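Local coordinates for protein arginine--tRNA ligase (PDB 3FNR) that catalyses the ATP-dependent attachment of L-arginine to its cognate tRNA, releasing AMP and diphosphate, as a monomeric class I aminoacyl-tRNA synthetase, at residues A[356-369]-A[423-435]. The protein carries 1 engineered substitution. Numbering follows the deposited sequence.
Sequences KKIDDVMKADLQSL and ANENDLLKLFSLV
Asp-427, in the first turn of the helix beginning at 425, receives loop 356-369 with both carboxylate oxygens, inside the helical DALR anticodon-binding domain. Leu-366 N donates to Asp-427 OD1 at 3.0 Å from above the carboxylate plane, while Asp-427 OD2 accepts from Ser-368 N and OG. The modelled 2.5 Å between Ser-368 OG and Asp-427 OD2 is unusually short, its exact length doubtful. A short acidic side chain suits this spot, since it can gather several donors from one turn of chain. Water 1 donates to both Asp-427 OD2 and Asp-365 OD1, probably easing the like charges; Asp-365 OD1 also closes an Asx turn onto Gln-367 N.

Lys-430 reaches the loop by extension: with CG anti to its N (chi1 -169°) and the chain straight beyond, Lys-430 NZ donates to Ala-364 O at 2.8 Å and to Met-362 O at 3.1 Å. Asn-9 and Asn-13 of helix 5-17 also bind this buried ammonium. At the loop's start, Lys-356 NZ forms a salt bridge with Glu-425 OE1 and donates a hydrogen bond to an in-plane lone pair of Asn-426 OD1.

Apolar groups fill in between: the Leu-366 side chain crosses Lys-430 at about a right angle, laying CD1 against its methylenes, and beta-branched Val-361 sets CG1 3.8 Å from Leu-429 CD1.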
loop_
_atom_site.group_PDB
_atom_site.type_symbol
_atom_site.label_atom_id
_atom_site.label_comp_id
_atom_site.label_asym_id
_atom_site.label_seq_id
_atom_site.Cartn_x
_atom_site.Cartn_y
_atom_site.Cartn_z
ATOM N N LYS A 356 20.658 5.800 32.254
ATOM C CA LYS A 356 20.332 4.377 32.297
ATOM C C LYS A 356 19.972 3.802 30.931
ATOM O O LYS A 356 19.449 4.503 30.059
ATOM C CB LYS A 356 19.212 4.115 33.306
ATOM C CG LYS A 356 19.678 4.079 34.750
ATOM C CD LYS A 356 18.507 4.022 35.714
ATOM C CE LYS A 356 18.985 3.942 37.153
ATOM N NZ LYS A 356 17.892 4.230 38.121
ATOM N N LYS A 357 20.280 2.521 30.751
ATOM C CA LYS A 357 19.822 1.767 29.592
ATOM C C LYS A 357 18.613 0.939 30.003
ATOM O O LYS A 357 18.369 0.732 31.200
ATOM C CB LYS A 357 20.932 0.868 29.043
ATOM C CG LYS A 357 22.014 1.607 28.255
ATOM C CD LYS A 357 23.113 0.658 27.763
ATOM C CE LYS A 357 22.680 -0.134 26.524
ATOM N NZ LYS A 357 23.736 -1.072 26.040
ATOM N N ILE A 358 17.864 0.460 29.011
ATOM C CA ILE A 358 16.614 -0.271 29.253
ATOM C C ILE A 358 16.818 -1.603 29.983
ATOM O O ILE A 358 15.888 -2.130 30.586
ATOM C CB ILE A 358 15.764 -0.454 27.951
ATOM C CG1 ILE A 358 16.555 -1.184 26.858
ATOM C CG2 ILE A 358 15.259 0.901 27.438
ATOM C CD1 ILE A 358 15.771 -1.408 25.559
ATOM N N ASP A 359 18.043 -2.121 29.942
ATOM C CA ASP A 359 18.404 -3.359 30.638
ATOM C C ASP A 359 18.679 -3.144 32.131
ATOM O O ASP A 359 18.657 -4.100 32.909
ATOM C CB ASP A 359 19.613 -4.026 29.965
ATOM C CG ASP A 359 19.448 -4.161 28.447
ATOM O OD1 ASP A 359 19.645 -3.152 27.730
ATOM O OD2 ASP A 359 19.129 -5.275 27.971
ATOM N N ASP A 360 18.939 -1.897 32.526
ATOM C CA ASP A 360 19.212 -1.564 33.929
ATOM C C ASP A 360 17.937 -1.485 34.778
ATOM O O ASP A 360 18.002 -1.557 36.010
ATOM C CB ASP A 360 19.972 -0.235 34.042
ATOM C CG ASP A 360 21.244 -0.194 33.198
ATOM O OD1 ASP A 360 21.730 0.927 32.927
ATOM O OD2 ASP A 360 21.763 -1.266 32.806
ATOM N N VAL A 361 16.788 -1.333 34.115
ATOM C CA VAL A 361 15.502 -1.114 34.786
ATOM C C VAL A 361 14.589 -2.331 34.687
ATOM O O VAL A 361 13.473 -2.321 35.205
ATOM C CB VAL A 361 14.773 0.140 34.233
ATOM C CG1 VAL A 361 15.684 1.358 34.283
ATOM C CG2 VAL A 361 14.282 -0.093 32.804
ATOM N N MET A 362 15.089 -3.368 34.018
ATOM C CA MET A 362 14.389 -4.632 33.784
ATOM C C MET A 362 13.941 -5.324 35.073
ATOM O O MET A 362 12.836 -5.873 35.144
ATOM C CB MET A 362 15.317 -5.571 33.003
ATOM C CG MET A 362 14.658 -6.827 32.468
ATOM S SD MET A 362 13.688 -6.501 30.996
ATOM C CE MET A 362 14.968 -6.526 29.739
ATOM N N LYS A 363 14.811 -5.273 36.079
ATOM C CA LYS A 363 14.597 -5.885 37.398
ATOM C C LYS A 363 13.450 -5.292 38.221
ATOM O O LYS A 363 13.052 -5.879 39.225
ATOM C CB LYS A 363 15.896 -5.831 38.218
ATOM C CG LYS A 363 16.809 -4.624 37.913
ATOM C CD LYS A 363 16.453 -3.367 38.715
ATOM C CE LYS A 363 17.433 -3.113 39.864
ATOM N NZ LYS A 363 17.163 -3.951 41.068
ATOM N N ALA A 364 12.942 -4.132 37.812
ATOM C CA ALA A 364 11.793 -3.511 38.474
ATOM C C ALA A 364 10.543 -4.361 38.276
ATOM O O ALA A 364 10.411 -5.032 37.256
ATOM C CB ALA A 364 11.579 -2.126 37.947
ATOM N N ASP A 365 9.637 -4.342 39.253
ATOM C CA ASP A 365 8.478 -5.229 39.212
ATOM C C ASP A 365 7.151 -4.534 38.904
ATOM O O ASP A 365 6.118 -5.199 38.782
ATOM C CB ASP A 365 8.374 -6.052 40.499
ATOM C CG ASP A 365 8.347 -5.191 41.757
ATOM O OD1 ASP A 365 7.827 -4.051 41.724
ATOM O OD2 ASP A 365 8.847 -5.673 42.794
ATOM N N LEU A 366 7.187 -3.202 38.811
ATOM C CA LEU A 366 6.024 -2.375 38.422
ATOM C C LEU A 366 4.928 -2.276 39.493
ATOM O O LEU A 366 3.855 -1.725 39.244
ATOM C CB LEU A 366 5.434 -2.848 37.081
ATOM C CG LEU A 366 5.945 -2.298 35.742
ATOM C CD1 LEU A 366 7.320 -1.687 35.806
ATOM C CD2 LEU A 366 5.896 -3.371 34.672
ATOM N N GLN A 367 5.215 -2.782 40.688
ATOM C CA GLN A 367 4.222 -2.858 41.755
ATOM C C GLN A 367 3.803 -1.475 42.273
ATOM O O GLN A 367 2.684 -1.303 42.746
ATOM C CB GLN A 367 4.746 -3.732 42.893
ATOM C CG GLN A 367 3.679 -4.581 43.583
ATOM C CD GLN A 367 3.026 -5.588 42.650
ATOM O OE1 GLN A 367 3.698 -6.410 42.025
ATOM N NE2 GLN A 367 1.704 -5.528 42.559
ATOM N N SER A 368 4.681 -0.481 42.139
ATOM C CA SER A 368 4.392 0.866 42.642
ATOM C C SER A 368 3.566 1.744 41.709
ATOM O O SER A 368 3.200 2.860 42.078
ATOM C CB SER A 368 5.686 1.594 42.978
ATOM O OG SER A 368 6.344 1.997 41.787
ATOM N N LEU A 369 3.290 1.256 40.504
ATOM C CA LEU A 369 2.491 2.001 39.525
ATOM C C LEU A 369 1.100 2.363 40.045
ATOM O O LEU A 369 0.393 1.516 40.587
ATOM C CB LEU A 369 2.366 1.194 38.232
ATOM C CG LEU A 369 3.219 1.530 37.005
ATOM C CD1 LEU A 369 4.571 2.130 37.342
ATOM C CD2 LEU A 369 3.390 0.285 36.144
ATOM N N ALA A 423 11.766 7.697 43.865
ATOM C CA ALA A 423 12.051 6.403 44.513
ATOM C C ALA A 423 11.632 5.220 43.666
ATOM O O ALA A 423 12.058 4.091 43.913
ATOM C CB ALA A 423 11.383 6.319 45.871
ATOM N N ASN A 424 10.793 5.497 42.674
ATOM C CA ASN A 424 10.312 4.460 41.771
ATOM C C ASN A 424 10.682 4.772 40.324
ATOM O O ASN A 424 9.923 4.506 39.384
ATOM C CB ASN A 424 8.811 4.254 41.953
ATOM C CG ASN A 424 8.454 3.741 43.345
ATOM O OD1 ASN A 424 9.009 2.748 43.823
ATOM N ND2 ASN A 424 7.505 4.403 43.988
ATOM N N GLU A 425 11.881 5.326 40.168
ATOM C CA GLU A 425 12.433 5.700 38.873
ATOM C C GLU A 425 12.442 4.509 37.923
ATOM O O GLU A 425 11.945 4.606 36.800
ATOM C CB GLU A 425 13.846 6.262 39.060
ATOM C CG GLU A 425 14.523 6.751 37.794
ATOM C CD GLU A 425 15.935 7.250 38.042
ATOM O OE1 GLU A 425 16.882 6.646 37.497
ATOM O OE2 GLU A 425 16.099 8.241 38.787
ATOM N N ASN A 426 12.979 3.386 38.396
ATOM C CA ASN A 426 13.081 2.167 37.603
ATOM C C ASN A 426 11.744 1.609 37.115
ATOM O O ASN A 426 11.648 1.162 35.973
ATOM C CB ASN A 426 13.871 1.105 38.365
ATOM C CG ASN A 426 15.330 1.477 38.523
ATOM O OD1 ASN A 426 15.773 2.507 38.016
ATOM N ND2 ASN A 426 16.084 0.642 39.228
ATOM N N ASP A 427 10.732 1.650 37.983
ATOM C CA ASP A 427 9.362 1.245 37.650
ATOM C C ASP A 427 8.806 2.082 36.510
ATOM O O ASP A 427 8.248 1.548 35.543
ATOM C CB ASP A 427 8.444 1.395 38.869
ATOM C CG ASP A 427 8.339 0.122 39.700
ATOM O OD1 ASP A 427 9.001 -0.884 39.382
ATOM O OD2 ASP A 427 7.566 0.122 40.680
ATOM N N LEU A 428 8.971 3.394 36.628
ATOM C CA LEU A 428 8.495 4.338 35.620
ATOM C C LEU A 428 9.264 4.208 34.307
ATOM O O LEU A 428 8.666 4.196 33.240
ATOM C CB LEU A 428 8.558 5.767 36.151
ATOM C CG LEU A 428 7.653 6.049 37.357
ATOM C CD1 LEU A 428 8.016 7.383 38.004
ATOM C CD2 LEU A 428 6.195 6.033 36.948
ATOM N N LEU A 429 10.585 4.101 34.396
ATOM C CA LEU A 429 11.412 3.868 33.217
ATOM C C LEU A 429 11.040 2.573 32.488
ATOM O O LEU A 429 10.920 2.576 31.264
ATOM C CB LEU A 429 12.897 3.878 33.580
ATOM C CG LEU A 429 13.484 5.247 33.941
ATOM C CD1 LEU A 429 14.933 5.099 34.386
ATOM C CD2 LEU A 429 13.368 6.240 32.785
ATOM N N LYS A 430 10.841 1.486 33.236
ATOM C CA LYS A 430 10.476 0.195 32.637
ATOM C C LYS A 430 9.127 0.301 31.926
ATOM O O LYS A 430 8.968 -0.194 30.804
ATOM C CB LYS A 430 10.441 -0.919 33.680
ATOM C CG LYS A 430 10.334 -2.328 33.085
ATOM C CD LYS A 430 10.155 -3.382 34.171
ATOM C CE LYS A 430 9.737 -4.719 33.597
ATOM N NZ LYS A 430 9.773 -5.786 34.638
ATOM N N LEU A 431 8.178 0.967 32.582
ATOM C CA LEU A 431 6.910 1.294 31.973
ATOM C C LEU A 431 7.152 2.009 30.649
ATOM O O LEU A 431 6.632 1.586 29.620
ATOM C CB LEU A 431 6.069 2.177 32.899
ATOM C CG LEU A 431 4.761 2.717 32.310
ATOM C CD1 LEU A 431 3.846 1.590 31.905
ATOM C CD2 LEU A 431 4.046 3.622 33.283
ATOM N N PHE A 432 7.968 3.062 30.688
ATOM C CA PHE A 432 8.242 3.891 29.514
ATOM C C PHE A 432 8.890 3.083 28.398
ATOM O O PHE A 432 8.562 3.278 27.227
ATOM C CB PHE A 432 9.125 5.088 29.884
ATOM C CG PHE A 432 8.401 6.193 30.622
ATOM C CD1 PHE A 432 8.969 7.456 30.704
ATOM C CD2 PHE A 432 7.159 5.981 31.225
ATOM C CE1 PHE A 432 8.330 8.481 31.380
ATOM C CE2 PHE A 432 6.511 7.001 31.914
ATOM C CZ PHE A 432 7.095 8.252 31.989
ATOM N N SER A 433 9.777 2.157 28.768
ATOM C CA SER A 433 10.499 1.336 27.794
ATOM C C SER A 433 9.539 0.456 27.019
ATOM O O SER A 433 9.755 0.173 25.841
ATOM C CB SER A 433 11.570 0.478 28.464
ATOM O OG SER A 433 10.991 -0.611 29.152
ATOM N N LEU A 434 8.461 0.055 27.684
ATOM C CA LEU A 434 7.428 -0.735 27.048
ATOM C C LEU A 434 6.527 0.094 26.120
ATOM O O LEU A 434 6.122 -0.386 25.063
ATOM C CB LEU A 434 6.613 -1.448 28.114
ATOM C CG LEU A 434 5.722 -2.589 27.651
ATOM C CD1 LEU A 434 6.534 -3.749 27.078
ATOM C CD2 LEU A 434 4.947 -3.020 28.844
ATOM N N VAL A 435 6.221 1.327 26.519
ATOM C CA VAL A 435 5.483 2.278 25.670
ATOM C C VAL A 435 6.281 2.603 24.398
ATOM O O VAL A 435 5.741 2.581 23.294
ATOM C CB VAL A 435 5.125 3.579 26.439
ATOM C CG1 VAL A 435 4.389 4.579 25.549
ATOM C CG2 VAL A 435 4.273 3.252 27.678
HETATM O O HOH W 1 7.717 -1.578 42.899
#